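Conserved hypothetical protein (PDB 1TE5) is of unknown function but, as a predicted class-II glutamine amidotransferase, probably releases ammonia from glutamine for transfer to an acceptor. Local coordinates at residues 17-22 with 63-68; 31-36 with 55-60; 103-108 with 172-177; 156-161 with 179-184; 191-196 with 219-224. One frame throughout, in Å; residues are numbered along the deposited sequence.

Interactions 1 and 2 share helix 59-66, with centres about 11 Å apart; interaction 2 is nested in the loop closed by interaction 1, and both touch the second subunit. Interactions 3 and 4 follow, about 22 to 31 Å from those two by centres and about 9 Å from each other. Their segments alternate along the chain, and their strands 171-175 and 180-183 pair, Ile174 O probably accepting from Phe181 N. Interaction 5 lies in the sheet that interaction 2 also reaches, about 31 Å away; its Ile224 packs on Leu173, Leu180 and Thr182. The contacts thus sample two stacked sheets, a smaller sheet holding strand 12-19, a covering helix and the subunit interface, as expected for an Ntn-type domain.

Interaction 1. Residues 17-22 with 63-68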
# COMPACT_ATOMS: atom_id res chain seq x y z
N PHE A 17 10.30 2.75 14.61
CA PHE A 17 11.43 2.39 13.79
C PHE A 17 12.29 3.63 13.67
O PHE A 17 11.77 4.71 13.38
CB PHE A 17 11.00 1.95 12.39
CG PHE A 17 10.49 0.55 12.34
CD1 PHE A 17 9.18 0.27 12.73
CD2 PHE A 17 11.30 -0.49 11.89
CE1 PHE A 17 8.68 -1.03 12.67
CE2 PHE A 17 10.81 -1.79 11.83
CZ PHE A 17 9.50 -2.06 12.23
N SER A 18 13.58 3.46 13.93
CA SER A 18 14.52 4.55 13.82
C SER A 18 15.65 4.07 12.93
O SER A 18 16.43 3.20 13.33
CB SER A 18 15.09 4.94 15.19
OG SER A 18 14.12 5.55 16.03
N PHE A 19 15.63 4.49 11.67
CA PHE A 19 16.70 4.14 10.75
C PHE A 19 17.84 5.12 11.04
O PHE A 19 17.63 6.34 11.06
CB PHE A 19 16.26 4.29 9.30
CG PHE A 19 15.46 3.15 8.80
CD1 PHE A 19 16.08 2.07 8.16
CD2 PHE A 19 14.07 3.12 8.97
CE1 PHE A 19 15.33 0.99 7.70
CE2 PHE A 19 13.31 2.05 8.51
CZ PHE A 19 13.94 0.97 7.88
N THR A 20 19.01 4.59 11.39
CA THR A 20 20.15 5.47 11.64
C THR A 20 20.45 6.10 10.28
O THR A 20 20.50 5.39 9.26
CB THR A 20 21.41 4.69 12.14
OG1 THR A 20 21.17 4.13 13.43
CG2 THR A 20 22.63 5.63 12.23
N GLY A 21 20.54 7.43 10.25
CA GLY A 21 20.84 8.12 9.00
C GLY A 21 22.13 7.60 8.39
O GLY A 21 22.99 7.09 9.11
N LEU A 22 22.23 7.67 7.07
CA LEU A 22 23.42 7.21 6.35
C LEU A 22 24.72 7.79 6.93
O LEU A 22 24.74 8.90 7.47
CB LEU A 22 23.30 7.61 4.88
CG LEU A 22 22.05 7.18 4.14
CD1 LEU A 22 21.95 7.91 2.83
CD2 LEU A 22 22.10 5.68 3.93
N LEU A 63 9.04 8.81 6.46
CA LEU A 63 7.63 8.56 6.72
C LEU A 63 7.38 7.48 7.78
O LEU A 63 6.56 7.67 8.67
CB LEU A 63 6.91 8.24 5.42
CG LEU A 63 5.97 9.31 4.85
CD1 LEU A 63 4.73 9.40 5.71
CD2 LEU A 63 6.67 10.66 4.76
N VAL A 64 8.07 6.34 7.68
CA VAL A 64 7.90 5.27 8.67
C VAL A 64 8.27 5.73 10.07
O VAL A 64 7.67 5.29 11.05
CB VAL A 64 8.78 4.04 8.41
CG1 VAL A 64 8.05 3.04 7.56
CG2 VAL A 64 10.10 4.45 7.80
N GLN A 65 9.31 6.55 10.15
CA GLN A 65 9.79 7.06 11.42
C GLN A 65 8.91 8.13 12.05
O GLN A 65 8.84 8.21 13.27
CB GLN A 65 11.22 7.59 11.27
CG GLN A 65 12.20 6.53 10.82
CD GLN A 65 13.63 6.98 10.96
OE1 GLN A 65 14.13 7.19 12.07
NE2 GLN A 65 14.29 7.17 9.82
N ARG A 66 8.26 8.97 11.23
CA ARG A 66 7.40 10.02 11.77
C ARG A 66 5.96 9.61 12.09
O ARG A 66 5.24 10.30 12.82
CB ARG A 66 7.45 11.28 10.88
CG ARG A 66 7.08 11.07 9.43
CD ARG A 66 7.38 12.32 8.58
NE ARG A 66 6.48 13.44 8.87
CZ ARG A 66 6.12 14.37 7.99
NH1 ARG A 66 5.29 15.35 8.34
NH2 ARG A 66 6.57 14.32 6.74
N PHE A 67 5.55 8.46 11.56
CA PHE A 67 4.21 7.94 11.77
C PHE A 67 4.06 7.20 13.10
O PHE A 67 4.80 6.25 13.37
CB PHE A 67 3.84 6.99 10.61
CG PHE A 67 2.43 6.46 10.69
CD1 PHE A 67 1.38 7.13 10.08
CD2 PHE A 67 2.15 5.28 11.37
CE1 PHE A 67 0.07 6.65 10.16
CE2 PHE A 67 0.85 4.79 11.46
CZ PHE A 67 -0.19 5.48 10.85
N PRO A 68 3.14 7.65 13.97
CA PRO A 68 2.97 6.94 15.24
C PRO A 68 2.28 5.61 14.93
O PRO A 68 1.08 5.58 14.68
CB PRO A 68 2.04 7.87 16.03
CG PRO A 68 2.35 9.22 15.47
CD PRO A 68 2.41 8.93 13.99
O HOH W 1 7.61 4.53 13.80
O HOH W 2 16.93 8.63 9.53
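With chi1 of Gln65 at -60°, CG stands anti to the carbonyl carbon, and chi2 of -168° extends the chain from the last turn of helix 59-66 to the backbone of Phe17, Ser18 and Phe19. The contact is a helix end packed on the end of strand 12-19 in a class-II amidotransferase (Ntn-type) domain. The Gln65 CG methylene packs closely against Phe17 O at 3.2 Å, a van der Waals contact, and Gln65 OE1 comes within 3.2 Å of Ser18 CA. The other arm of the amide turns to the Phe19 side chain: Gln65 NE2 is 3.5 Å from Phe19 CB and sits at the edge of the ring, near its plane, with amide and ring planes 60° apart. Val64 adds an apolar touch, CG2 to Phe19 CE2 at 4.1 Å. Trp36 meets both Phe19 and Val64, joining this patch to strand 35-42, while Leu63 and Phe67 pack on the second subunit. Gln65 NE2 also bonds Ala61 O one turn back, which, with a water, probably sets the rotation of the amide. That bridging water lies 3.0 Å from Gln65 NE2 and in turn donates to Phe19 O at 2.8 Å.

Interaction 2. Residues 31-36 with 55-60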
# COMPACT_ATOMS: atom_id res chain seq x y z
N PRO A 31 27.43 5.17 1.84
CA PRO A 31 26.78 6.23 1.08
C PRO A 31 25.37 5.75 0.68
O PRO A 31 24.45 6.55 0.51
CB PRO A 31 27.71 6.40 -0.13
CG PRO A 31 28.21 5.02 -0.34
CD PRO A 31 28.54 4.58 1.07
N HIS A 32 25.18 4.43 0.66
CA HIS A 32 23.87 3.85 0.29
C HIS A 32 23.16 3.14 1.45
O HIS A 32 23.73 2.95 2.51
CB HIS A 32 24.07 2.83 -0.83
CG HIS A 32 24.48 1.49 -0.34
ND1 HIS A 32 25.50 1.31 0.57
CD2 HIS A 32 23.97 0.26 -0.57
CE1 HIS A 32 25.60 0.03 0.88
NE2 HIS A 32 24.68 -0.63 0.19
N ARG A 33 21.94 2.68 1.17
CA ARG A 33 21.09 1.96 2.13
C ARG A 33 20.39 0.79 1.44
O ARG A 33 19.89 0.93 0.32
CB ARG A 33 20.01 2.88 2.71
CG ARG A 33 19.07 2.19 3.69
CD ARG A 33 17.90 3.09 4.06
NE ARG A 33 18.36 4.37 4.58
CZ ARG A 33 18.78 4.57 5.83
NH1 ARG A 33 19.18 5.77 6.20
NH2 ARG A 33 18.78 3.58 6.70
N ASP A 34 20.39 -0.36 2.09
CA ASP A 34 19.73 -1.54 1.55
C ASP A 34 18.21 -1.42 1.66
O ASP A 34 17.68 -0.91 2.64
CB ASP A 34 20.18 -2.81 2.28
CG ASP A 34 21.42 -3.44 1.67
OD1 ASP A 34 22.00 -4.32 2.32
OD2 ASP A 34 21.80 -3.07 0.54
N GLY A 35 17.53 -1.97 0.66
CA GLY A 35 16.07 -1.95 0.61
C GLY A 35 15.34 -2.47 1.84
O GLY A 35 15.81 -3.39 2.52
N TRP A 36 14.18 -1.89 2.14
CA TRP A 36 13.41 -2.28 3.31
C TRP A 36 11.91 -2.22 3.07
O TRP A 36 11.45 -1.62 2.10
CB TRP A 36 13.78 -1.38 4.49
CG TRP A 36 13.54 0.07 4.20
CD1 TRP A 36 14.34 0.90 3.47
CD2 TRP A 36 12.37 0.83 4.54
NE1 TRP A 36 13.75 2.13 3.33
CE2 TRP A 36 12.54 2.12 3.98
CE3 TRP A 36 11.21 0.55 5.26
CZ2 TRP A 36 11.58 3.12 4.11
CZ3 TRP A 36 10.26 1.55 5.39
CH2 TRP A 36 10.45 2.82 4.82
N SER A 55 20.58 5.82 -2.19
CA SER A 55 21.85 6.52 -1.93
C SER A 55 21.64 7.79 -1.15
O SER A 55 22.55 8.58 -0.94
CB SER A 55 22.72 6.65 -3.16
OG SER A 55 23.17 5.43 -3.74
N VAL A 56 20.36 7.97 -0.75
CA VAL A 56 19.95 9.14 -0.00
C VAL A 56 18.96 8.71 1.09
O VAL A 56 18.48 7.57 1.09
CB VAL A 56 19.25 10.07 -1.05
CG1 VAL A 56 18.12 10.87 -0.44
CG2 VAL A 56 20.27 11.00 -1.68
N ASP A 57 18.72 9.59 2.07
CA ASP A 57 17.73 9.30 3.11
C ASP A 57 16.39 9.76 2.52
O ASP A 57 16.06 10.94 2.57
CB ASP A 57 18.05 10.08 4.40
CG ASP A 57 18.79 9.23 5.43
OD1 ASP A 57 19.93 9.58 5.80
OD2 ASP A 57 18.22 8.21 5.88
N SER A 58 15.66 8.82 1.92
CA SER A 58 14.38 9.12 1.27
C SER A 58 13.23 9.60 2.16
O SER A 58 13.32 9.56 3.39
CB SER A 58 13.94 7.92 0.43
OG SER A 58 13.72 6.78 1.24
N GLU A 59 12.17 10.08 1.52
CA GLU A 59 10.98 10.58 2.20
C GLU A 59 10.17 9.45 2.82
O GLU A 59 9.52 9.63 3.84
CB GLU A 59 10.09 11.37 1.23
CG GLU A 59 9.13 12.34 1.90
CD GLU A 59 9.83 13.56 2.50
OE1 GLU A 59 10.55 14.26 1.73
OE2 GLU A 59 9.66 13.82 3.72
N VAL A 60 10.16 8.29 2.15
CA VAL A 60 9.46 7.11 2.65
C VAL A 60 10.16 6.58 3.91
O VAL A 60 9.52 6.02 4.80
CB VAL A 60 9.40 6.00 1.57
CG1 VAL A 60 10.78 5.65 1.11
CG2 VAL A 60 8.68 4.77 2.11
O HOH W 3 16.73 6.45 2.74
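At the open end of the beta hairpin formed by strands 35-42 and 45-51, where Arg33 pairs by backbone bonding with Ala54 and Trp36 with Asp51, a salt bridge joins Arg33 to Asp57 in the loop leading into helix 59-66. Arg33 NH1 lies 2.6 Å from Asp57 OD2, but the N-H...O angle is only 123°, which makes the hydrogen bond component weak despite the short distance. The oxygen sits at the guanidinium edge, near its plane, while the carboxylate plane is turned 45° from it. A bend at chi3 (-55°) turns the Arg33 chain toward the carboxylate. Both groups have second partners: Asp57 OD1 accepts from Leu22 N, and Arg33 NH1 makes a weak bond to Thr20 O. Beside the salt bridge a water accepts from Arg33 NE at 3.2 Å and from Ser58 N at 2.7 Å, and donates to Val56 O at 2.7 Å, tying the guanidinium to the backbone of residues 56-58. At the outer end, Pro31 O and Ser55 O face each other at 3.1 Å as two acceptors, with no bond between them. At the inner end the indole of Trp36 points its benzene edge at the start of the helix: Trp36 CH2 is 3.3 Å from Val60 O, near the ring plane, and 3.8 Å from Val60 CG2. Trp36 also touches Ala61 and Val64 of helix 59-66, Phe49 and Asp51 of strand 45-51, and Ile78 of strand 73-80, while Val60 packs on Arg47 of the second subunit, placing the contact between sheet, helix and interface.

Interaction 3. Residues 103-108 with 172-177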
# COMPACT_ATOMS: atom_id res chain seq x y z
N TRP A 103 -3.58 -9.75 2.25
CA TRP A 103 -2.54 -10.67 2.66
C TRP A 103 -1.19 -10.00 2.51
O TRP A 103 -0.95 -9.31 1.52
CB TRP A 103 -2.57 -11.95 1.81
CG TRP A 103 -3.58 -12.94 2.28
CD1 TRP A 103 -4.90 -12.72 2.53
CD2 TRP A 103 -3.35 -14.33 2.54
NE1 TRP A 103 -5.52 -13.89 2.92
CE2 TRP A 103 -4.59 -14.89 2.94
CE3 TRP A 103 -2.23 -15.17 2.47
CZ2 TRP A 103 -4.73 -16.24 3.26
CZ3 TRP A 103 -2.37 -16.51 2.79
CH2 TRP A 103 -3.61 -17.03 3.18
N THR A 104 -0.29 -10.24 3.46
CA THR A 104 1.04 -9.65 3.45
C THR A 104 2.08 -10.78 3.44
O THR A 104 1.93 -11.76 4.16
CB THR A 104 1.25 -8.69 4.66
OG1 THR A 104 0.39 -7.55 4.53
CG2 THR A 104 2.68 -8.21 4.72
N PHE A 105 3.11 -10.65 2.61
CA PHE A 105 4.13 -11.68 2.48
C PHE A 105 5.56 -11.13 2.46
O PHE A 105 5.87 -10.15 1.77
CB PHE A 105 3.84 -12.45 1.19
CG PHE A 105 4.82 -13.55 0.87
CD1 PHE A 105 4.60 -14.85 1.30
CD2 PHE A 105 5.93 -13.31 0.06
CE1 PHE A 105 5.45 -15.89 0.91
CE2 PHE A 105 6.78 -14.34 -0.33
CZ PHE A 105 6.54 -15.63 0.10
N ALA A 106 6.44 -11.77 3.22
CA ALA A 106 7.84 -11.38 3.26
C ALA A 106 8.66 -12.66 3.20
O ALA A 106 8.41 -13.60 3.96
CB ALA A 106 8.14 -10.60 4.52
N HIS A 107 9.63 -12.71 2.29
CA HIS A 107 10.47 -13.88 2.11
C HIS A 107 11.97 -13.56 2.12
O HIS A 107 12.43 -12.60 1.49
CB HIS A 107 10.08 -14.53 0.79
CG HIS A 107 11.12 -15.48 0.26
ND1 HIS A 107 11.52 -15.50 -1.05
CD2 HIS A 107 11.84 -16.44 0.89
CE1 HIS A 107 12.44 -16.44 -1.21
NE2 HIS A 107 12.65 -17.02 -0.05
N ASN A 108 12.71 -14.35 2.88
CA ASN A 108 14.16 -14.21 2.97
C ASN A 108 14.76 -15.50 2.46
O ASN A 108 14.42 -16.58 2.93
CB ASN A 108 14.58 -13.99 4.42
CG ASN A 108 16.09 -14.00 4.59
OD1 ASN A 108 16.65 -14.87 5.26
ND2 ASN A 108 16.76 -13.04 3.96
N ALA A 172 9.77 -17.40 5.55
CA ALA A 172 8.69 -16.50 5.18
C ALA A 172 7.75 -16.10 6.29
O ALA A 172 7.66 -16.77 7.33
CB ALA A 172 7.90 -17.11 4.03
N LEU A 173 7.09 -14.97 6.10
CA LEU A 173 6.11 -14.45 7.03
C LEU A 173 4.88 -14.12 6.19
O LEU A 173 4.99 -13.46 5.15
CB LEU A 173 6.61 -13.17 7.72
CG LEU A 173 7.94 -13.19 8.47
CD1 LEU A 173 8.19 -11.80 9.03
CD2 LEU A 173 7.93 -14.24 9.57
N ILE A 174 3.73 -14.63 6.60
CA ILE A 174 2.48 -14.39 5.88
C ILE A 174 1.40 -14.01 6.89
O ILE A 174 1.38 -14.51 8.01
CB ILE A 174 2.06 -15.64 5.09
CG1 ILE A 174 3.21 -16.08 4.18
CG2 ILE A 174 0.82 -15.33 4.27
CD1 ILE A 174 3.05 -17.45 3.61
N SER A 175 0.47 -13.16 6.48
CA SER A 175 -0.56 -12.74 7.38
C SER A 175 -1.75 -12.23 6.61
O SER A 175 -1.61 -11.80 5.47
CB SER A 175 -0.03 -11.65 8.30
OG SER A 175 -1.04 -11.09 9.13
N ASP A 176 -2.93 -12.41 7.17
CA ASP A 176 -4.12 -11.83 6.56
C ASP A 176 -4.65 -10.69 7.45
O ASP A 176 -5.77 -10.21 7.28
CB ASP A 176 -5.19 -12.93 6.46
CG ASP A 176 -5.95 -13.23 7.75
OD1 ASP A 176 -5.43 -12.97 8.86
OD2 ASP A 176 -7.09 -13.75 7.65
N GLY A 177 -3.82 -10.29 8.42
CA GLY A 177 -4.18 -9.23 9.34
C GLY A 177 -4.62 -9.76 10.68
O GLY A 177 -4.69 -9.00 11.65
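A carboxylate-bearing residue lies over an indole here: Asp176 CB stands above the five-membered ring of Trp103, 4.0 Å from its centroid and 24° off the normal, a CH-pi contact made by the methylene and not by the charge. Asp176 OD1 instead accepts from Asp178 N, and the Trp103 ring has Trp179 as an edge-to-face neighbour. On the same face of the sheet, Ile174 spreads its branches between two rings. With chi1 at -54°, CG1 goes to the edge of Phe105, 3.4 Å from CD1, whereas CG2 reaches Trp103 CE3 at 3.5 Å. Helix 128-143 brings Leu136 onto Trp103 and Ile174. Underneath is regular antiparallel pairing, the strand axes 177° apart: Thr104 N to Ser175 O and Ala106 N to Leu173 O are each 2.9 Å, and both bonds have a return partner. The side chains of these four face strands 4-9 and 73-80. Ser175 OG accepts from Gly177 N at 3.0 Å, an ST turn, and also bonds Trp179 O. The chemistry implies that this pairing satisfies Thr104, Ala106, Leu173 and Ser175, the intervening residues bonding outward to strands 94-98 and 180-183, while apolar carbon contacts fill the face toward helix 128-143.

Interaction 4. Residues 156-161 with 179-184; sequences VLISAC and WLFTFC
In the helix layer of the Ntn-type sandwich, helix 150-165 lies on the sheet containing strands 171-175, 180-183 and 243-247, and Cys161 fits between Phe181 and Phe183. The short axes of helix 156-161 and strand 180-183 pass 10.2 Å apart at 30°, a separation filled by side chains with no hydrogen bond across. Cys161 CB sits over the centre of the Phe183 ring, 3.4 Å from the centroid and 10° off the normal, a close CH-pi contact, so packing is tight at this point. Cys161 SG meets both rings: it lies over the face of Phe183, 4.2 Å from that centroid, and at the edge of Phe181, 3.8 Å from CE1, giving two sulfur-aromatic contacts. Both phenylalanines hold CG opposite the backbone N (chi1 -173° for Phe183), which carries the rings from the sheet toward the helix. One turn back, Leu157 CD1 lies over the face of Phe181, 4.1 Å from its centroid and offset toward the rim. Leu157 and Phe181 pass alongside each other, one coming from the helix and one from the sheet, and Leu157 CD1 continues to Trp179 CH2 at 4.5 Å. Leu136 of helix 128-143 touches Leu157, Leu154 touches Phe181, and Phe170 touches both Cys161 and Phe183. The apolar side of a helix seated on aromatic side chains of a strand in an antiparallel sheet is consistent with the alpha-beta-beta-alpha sandwich of Ntn hydrolases.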
# COMPACT_ATOMS: atom_id res chain seq x y z
N VAL A 156 -2.54 -26.22 3.33
CA VAL A 156 -2.10 -25.75 2.02
C VAL A 156 -0.90 -24.81 2.15
O VAL A 156 -0.03 -24.80 1.28
CB VAL A 156 -3.24 -25.08 1.21
CG1 VAL A 156 -3.85 -23.95 1.97
CG2 VAL A 156 -2.72 -24.57 -0.11
N LEU A 157 -0.85 -24.05 3.24
CA LEU A 157 0.26 -23.13 3.49
C LEU A 157 1.55 -23.91 3.70
O LEU A 157 2.58 -23.59 3.11
CB LEU A 157 -0.00 -22.30 4.75
CG LEU A 157 -1.15 -21.29 4.75
CD1 LEU A 157 -1.21 -20.59 6.10
CD2 LEU A 157 -0.95 -20.29 3.64
N ILE A 158 1.48 -24.90 4.58
CA ILE A 158 2.61 -25.76 4.92
C ILE A 158 3.12 -26.51 3.70
O ILE A 158 4.33 -26.70 3.53
CB ILE A 158 2.20 -26.80 5.99
CG1 ILE A 158 1.51 -26.10 7.16
CG2 ILE A 158 3.42 -27.57 6.49
CD1 ILE A 158 0.75 -27.04 8.06
N SER A 159 2.18 -26.99 2.89
CA SER A 159 2.50 -27.75 1.69
C SER A 159 3.35 -26.94 0.73
O SER A 159 4.40 -27.40 0.29
CB SER A 159 1.21 -28.20 1.00
OG SER A 159 0.50 -29.14 1.78
N ALA A 160 2.87 -25.75 0.39
CA ALA A 160 3.56 -24.87 -0.53
C ALA A 160 4.95 -24.50 -0.02
O ALA A 160 5.91 -24.48 -0.80
CB ALA A 160 2.74 -23.61 -0.78
N CYS A 161 5.05 -24.20 1.27
CA CYS A 161 6.33 -23.84 1.87
C CYS A 161 7.32 -24.99 1.77
O CYS A 161 8.50 -24.78 1.51
CB CYS A 161 6.14 -23.43 3.33
SG CYS A 161 5.44 -21.78 3.54
N TRP A 179 -3.96 -13.58 11.90
CA TRP A 179 -2.87 -14.44 12.28
C TRP A 179 -1.61 -14.09 11.50
O TRP A 179 -1.67 -13.45 10.45
CB TRP A 179 -3.25 -15.90 12.01
CG TRP A 179 -3.93 -16.10 10.69
CD1 TRP A 179 -5.28 -16.14 10.47
CD2 TRP A 179 -3.31 -16.21 9.40
NE1 TRP A 179 -5.53 -16.27 9.12
CE2 TRP A 179 -4.34 -16.31 8.45
CE3 TRP A 179 -1.98 -16.22 8.97
CZ2 TRP A 179 -4.08 -16.42 7.08
CZ3 TRP A 179 -1.72 -16.33 7.61
CH2 TRP A 179 -2.77 -16.43 6.69
N LEU A 180 -0.49 -14.59 11.99
CA LEU A 180 0.79 -14.35 11.35
C LEU A 180 1.46 -15.70 11.22
O LEU A 180 1.90 -16.28 12.20
CB LEU A 180 1.63 -13.40 12.21
CG LEU A 180 3.06 -13.05 11.82
CD1 LEU A 180 3.21 -12.92 10.33
CD2 LEU A 180 3.43 -11.75 12.49
N PHE A 181 1.48 -16.22 10.00
CA PHE A 181 2.10 -17.50 9.71
C PHE A 181 3.60 -17.31 9.55
O PHE A 181 4.07 -16.42 8.85
CB PHE A 181 1.50 -18.08 8.43
CG PHE A 181 2.07 -19.41 8.04
CD1 PHE A 181 2.85 -19.53 6.89
CD2 PHE A 181 1.82 -20.55 8.79
CE1 PHE A 181 3.36 -20.76 6.50
CE2 PHE A 181 2.32 -21.79 8.41
CZ PHE A 181 3.09 -21.89 7.26
N THR A 182 4.39 -18.17 10.21
CA THR A 182 5.86 -18.13 10.03
C THR A 182 6.32 -19.50 9.54
O THR A 182 5.71 -20.54 9.82
CB THR A 182 6.70 -17.81 11.30
OG1 THR A 182 6.74 -18.94 12.18
CG2 THR A 182 6.12 -16.66 12.02
N PHE A 183 7.38 -19.49 8.79
CA PHE A 183 8.00 -20.69 8.24
C PHE A 183 9.50 -20.50 8.22
O PHE A 183 10.01 -19.51 7.69
CB PHE A 183 7.50 -21.00 6.82
CG PHE A 183 7.99 -22.33 6.28
CD1 PHE A 183 7.31 -23.50 6.59
CD2 PHE A 183 9.13 -22.41 5.49
CE1 PHE A 183 7.77 -24.73 6.12
CE2 PHE A 183 9.59 -23.62 5.03
CZ PHE A 183 8.91 -24.79 5.34
N CYS A 184 10.22 -21.45 8.80
CA CYS A 184 11.67 -21.39 8.86
C CYS A 184 12.33 -22.46 8.00
O CYS A 184 11.91 -23.62 8.00
CB CYS A 184 12.12 -21.53 10.30
SG CYS A 184 13.88 -21.80 10.50

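Interaction 5. Residues 191-196 with 219-224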
# COMPACT_ATOMS: atom_id res chain seq x y z
N ILE A 191 10.29 -14.20 20.37
CA ILE A 191 10.24 -14.00 21.81
C ILE A 191 8.90 -13.40 22.21
O ILE A 191 8.51 -12.34 21.70
CB ILE A 191 11.41 -13.13 22.34
CG1 ILE A 191 11.35 -13.07 23.87
CG2 ILE A 191 11.35 -11.72 21.76
CD1 ILE A 191 12.53 -12.40 24.50
N THR A 192 8.20 -14.07 23.11
CA THR A 192 6.91 -13.60 23.57
C THR A 192 7.10 -12.87 24.88
O THR A 192 7.78 -13.36 25.77
CB THR A 192 5.94 -14.77 23.82
OG1 THR A 192 5.94 -15.64 22.69
CG2 THR A 192 4.53 -14.25 24.05
N ARG A 193 6.48 -11.71 25.00
CA ARG A 193 6.58 -10.91 26.21
C ARG A 193 5.19 -10.78 26.81
O ARG A 193 4.26 -10.36 26.13
CB ARG A 193 7.16 -9.53 25.87
CG ARG A 193 8.60 -9.61 25.34
CD ARG A 193 9.01 -8.36 24.58
NE ARG A 193 8.99 -7.15 25.40
CZ ARG A 193 8.26 -6.07 25.13
NH1 ARG A 193 8.31 -5.01 25.94
NH2 ARG A 193 7.46 -6.05 24.07
N ARG A 194 5.04 -11.20 28.06
CA ARG A 194 3.75 -11.13 28.74
C ARG A 194 3.71 -10.06 29.82
O ARG A 194 4.63 -9.93 30.60
CB ARG A 194 3.44 -12.49 29.36
CG ARG A 194 3.31 -13.56 28.33
CD ARG A 194 3.46 -14.95 28.88
NE ARG A 194 3.45 -15.91 27.79
CZ ARG A 194 2.38 -16.18 27.05
NH1 ARG A 194 2.46 -17.06 26.06
NH2 ARG A 194 1.23 -15.58 27.31
N ALA A 195 2.62 -9.31 29.85
CA ALA A 195 2.45 -8.25 30.84
C ALA A 195 2.55 -8.84 32.25
O ALA A 195 2.06 -9.94 32.51
CB ALA A 195 1.12 -7.55 30.66
N PRO A 196 3.21 -8.12 33.17
CA PRO A 196 3.84 -6.82 32.93
C PRO A 196 5.24 -6.93 32.32
O PRO A 196 6.00 -7.86 32.60
CB PRO A 196 3.91 -6.24 34.34
CG PRO A 196 4.29 -7.45 35.14
CD PRO A 196 3.38 -8.53 34.58
N ASP A 219 -1.53 -7.84 28.37
CA ASP A 219 -0.82 -7.74 27.10
C ASP A 219 0.08 -8.95 26.80
O ASP A 219 0.72 -9.52 27.69
CB ASP A 219 0.05 -6.49 27.07
CG ASP A 219 -0.75 -5.22 26.88
OD1 ASP A 219 -0.14 -4.21 26.46
OD2 ASP A 219 -1.97 -5.22 27.12
N VAL A 220 0.12 -9.31 25.53
CA VAL A 220 0.98 -10.39 25.06
C VAL A 220 1.44 -9.93 23.69
O VAL A 220 0.62 -9.65 22.81
CB VAL A 220 0.23 -11.77 24.94
CG1 VAL A 220 1.19 -12.84 24.40
CG2 VAL A 220 -0.34 -12.20 26.27
N VAL A 221 2.75 -9.74 23.54
CA VAL A 221 3.32 -9.31 22.27
C VAL A 221 4.52 -10.16 21.90
O VAL A 221 5.44 -10.33 22.69
CB VAL A 221 3.64 -7.77 22.26
CG1 VAL A 221 3.37 -7.14 23.61
CG2 VAL A 221 5.06 -7.51 21.81
N THR A 222 4.47 -10.71 20.69
CA THR A 222 5.52 -11.56 20.16
C THR A 222 6.24 -10.93 19.00
O THR A 222 5.63 -10.39 18.09
CB THR A 222 4.95 -12.90 19.70
OG1 THR A 222 4.48 -13.62 20.84
CG2 THR A 222 6.01 -13.73 18.97
N VAL A 223 7.57 -10.98 19.05
CA VAL A 223 8.40 -10.44 18.00
C VAL A 223 9.09 -11.61 17.31
O VAL A 223 9.49 -12.57 17.98
CB VAL A 223 9.47 -9.47 18.56
CG1 VAL A 223 10.28 -8.85 17.42
CG2 VAL A 223 8.79 -8.39 19.42
N ILE A 224 9.15 -11.57 15.99
CA ILE A 224 9.78 -12.61 15.19
C ILE A 224 10.84 -11.93 14.32
O ILE A 224 10.58 -10.90 13.71
CB ILE A 224 8.74 -13.33 14.29
CG1 ILE A 224 7.57 -13.82 15.15
CG2 ILE A 224 9.38 -14.50 13.58
CD1 ILE A 224 6.28 -13.87 14.41
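Strands 191-194 and 220-224 run antiparallel, their axes 4.7 Å apart at 161°, and hydrogen-bonded pairs join Ile191 to Val223 and Arg193 to Val221. They are neighbours in the large antiparallel sheet, where strand 220-225 also adjoins strand 4-9. The N-H of Ile191 reaches Val223 O at 3.0 Å and that of Arg193 reaches Val221 O at 2.9 Å, each with a return bond. Past the last bridge Ala195 N still binds Asp219 O at 2.9 Å and a nearly straight 168°, just before the cis peptide that leads into Pro196. Between the Ile191-Val223 and Arg193-Val221 pairs lies the non-hydrogen-bonded pair Thr192-Thr222, with Thr192 OG1 and Thr222 OG1 3.1 Å apart; Thr222 OG1 is also bonded to Gly249 O. On that face Thr192 CG2 touches Val220 CG1 at 3.6 Å, and Arg194, extended from CG to NE, lays a guanidinium face by Val220 CG1, its NH2 3.9 Å from Val220 CG2. On the opposite face Arg193, bent at chi3 (62°), turns its guanidinium edge to Val221, with NH2 3.6 Å from CG2. Trp246 of the other sheet packs on both threonines, consistent with the two-sheet core of an Ntn fold. The charge of Arg194 is probably balanced by its salt bridge to Glu250, while that of Arg193 may be stabilised, less strongly, by cation-pi contact with Phe197 and a weak bond from NH1 to Gly198 O.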